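PDB 5F2H: uncharacterized protein from Bacillus cereus, which is of unknown function but belongs to the alpha/beta hydrolase superfamily and is probably a hydrolase. Local coordinates for residues L244-V247 with L248-N252. Sequence-based numbering, arbitrary orientation.
Sequences LLEV and LQDKN
The carboxylate of E246 and the amide group of Q249 stand nearly perpendicular, their planes 79° apart, on one short, irregular helical turn. The end of the Q249 side chain comes alongside the methylenes of E246 and stays clear of the carboxylate. The Q249 amide and the D250 carboxylate each turn an edge to their neighbour, with E246 CG at the rim of the amide and the V247 carbonyl at the rim of the carboxylate. With CG held between its own backbone N and carbonyl carbon (chi1 55°), Q249 leans back toward the E246 carbonyl. D250, with a similar first torsion, turns back in like manner and brings OD1 up to the V247 carbonyl. The side chains of V247 and D250 cross at an angle, V247 CG1 lying 4.1 Å from D250 OD1. The two acidic groups also approach each other, E246 OE2 being 4.4 Å from D250 OD2, and these like charges would be expected to repel mildly.

The turn belongs to the segment leading from strand 227-231 to strand 254-260, neighbouring parallel strands of an alpha/beta hydrolase sheet. Its backbone bonds mix two spacings: L248 N donates to L245 O at 3.1 Å and Q249 N to E246 O at 2.7 Å, both three residues back, while D250 N makes a weak bond of 3.4 Å to the same E246 O, four back.

On the buried side L245 and L248 run side by side, L245 CD2 meeting L248 CD1 at 4.0 Å. This apolar pair packs on L219 of helix 209-219, and helix 267-279 supplies F273 and V276 against L245 and L277 against L248.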
loop_
_atom_site.group_PDB
_atom_site.type_symbol
_atom_site.label_atom_id
_atom_site.label_comp_id
_atom_site.label_asym_id
_atom_site.label_seq_id
_atom_site.Cartn_x
_atom_site.Cartn_y
_atom_site.Cartn_z
ATOM N N LEU B 244 25.252 -22.798 -5.191
ATOM C CA LEU B 244 23.906 -22.253 -5.156
ATOM C C LEU B 244 23.780 -20.854 -4.564
ATOM O O LEU B 244 22.874 -20.109 -4.936
ATOM C CB LEU B 244 22.991 -23.234 -4.438
ATOM C CG LEU B 244 22.647 -24.446 -5.284
ATOM C CD1 LEU B 244 22.033 -25.569 -4.479
ATOM C CD2 LEU B 244 21.717 -24.050 -6.422
ATOM N N LEU B 245 24.688 -20.495 -3.664
ATOM C CA LEU B 245 24.664 -19.161 -3.059
ATOM C C LEU B 245 24.883 -18.052 -4.100
ATOM O O LEU B 245 24.661 -16.889 -3.819
ATOM C CB LEU B 245 25.668 -19.067 -1.901
ATOM C CG LEU B 245 25.313 -19.901 -0.654
ATOM C CD1 LEU B 245 26.467 -19.995 0.337
ATOM C CD2 LEU B 245 24.057 -19.375 0.023
ATOM N N GLU B 246 25.352 -18.418 -5.290
ATOM C CA GLU B 246 25.559 -17.458 -6.373
ATOM C C GLU B 246 24.248 -16.746 -6.668
ATOM O O GLU B 246 24.216 -15.544 -6.898
ATOM C CB GLU B 246 26.007 -18.186 -7.643
ATOM C CG GLU B 246 26.100 -17.301 -8.884
ATOM C CD GLU B 246 26.526 -18.068 -10.129
ATOM O OE1 GLU B 246 27.079 -19.184 -9.995
ATOM O OE2 GLU B 246 26.336 -17.544 -11.250
ATOM N N VAL B 247 23.169 -17.518 -6.652
ATOM C CA VAL B 247 21.836 -17.010 -6.925
ATOM C C VAL B 247 21.554 -15.694 -6.202
ATOM O O VAL B 247 20.798 -14.858 -6.690
ATOM C CB VAL B 247 20.759 -18.059 -6.570
ATOM C CG1 VAL B 247 19.363 -17.492 -6.771
ATOM C CG2 VAL B 247 20.935 -19.317 -7.409
ATOM N N LEU B 248 22.180 -15.491 -5.054
ATOM C CA LEU B 248 21.964 -14.265 -4.287
ATOM C C LEU B 248 22.587 -12.998 -4.903
ATOM O O LEU B 248 22.122 -11.889 -4.649
ATOM C CB LEU B 248 22.499 -14.454 -2.868
ATOM C CG LEU B 248 21.905 -15.621 -2.068
ATOM C CD1 LEU B 248 22.620 -15.738 -0.731
ATOM C CD2 LEU B 248 20.406 -15.475 -1.871
ATOM N N GLN B 249 23.625 -13.165 -5.716
ATOM C CA GLN B 249 24.311 -12.029 -6.344
ATOM C C GLN B 249 23.857 -11.749 -7.766
ATOM O O GLN B 249 24.207 -10.711 -8.318
ATOM C CB GLN B 249 25.838 -12.216 -6.300
ATOM C CG GLN B 249 26.348 -13.518 -6.902
ATOM C CD GLN B 249 27.832 -13.718 -6.680
ATOM O OE1 GLN B 249 28.552 -12.773 -6.364
ATOM N NE2 GLN B 249 28.298 -14.951 -6.854
ATOM N N ASP B 250 23.065 -12.646 -8.351
ATOM C CA ASP B 250 22.587 -12.453 -9.729
ATOM C C ASP B 250 21.140 -11.939 -9.729
ATOM O O ASP B 250 20.633 -11.562 -10.778
ATOM C CB ASP B 250 22.814 -13.702 -10.628
ATOM C CG ASP B 250 22.137 -14.947 -10.102
ATOM O OD1 ASP B 250 21.490 -14.863 -9.052
ATOM O OD2 ASP B 250 22.249 -16.019 -10.721
ATOM N N LYS B 251 20.498 -11.886 -8.556
ATOM C CA LYS B 251 19.113 -11.386 -8.451
ATOM C C LYS B 251 18.956 -10.201 -7.484
ATOM O O LYS B 251 17.848 -9.705 -7.260
ATOM C CB LYS B 251 18.115 -12.496 -8.096
ATOM C CG LYS B 251 18.029 -13.620 -9.121
ATOM C CD LYS B 251 17.736 -13.118 -10.532
ATOM C CE LYS B 251 16.460 -12.296 -10.659
ATOM N NZ LYS B 251 15.217 -13.053 -10.361
ATOM N N ASN B 252 20.072 -9.737 -6.928
ATOM C CA ASN B 252 20.080 -8.592 -6.011
ATOM C C ASN B 252 19.078 -8.719 -4.862
ATOM O O ASN B 252 18.024 -8.071 -4.876
ATOM C CB ASN B 252 19.791 -7.309 -6.806
ATOM C CG ASN B 252 20.753 -7.110 -7.965
ATOM O OD1 ASN B 252 21.819 -7.721 -8.003
ATOM N ND2 ASN B 252 20.378 -6.260 -8.919
#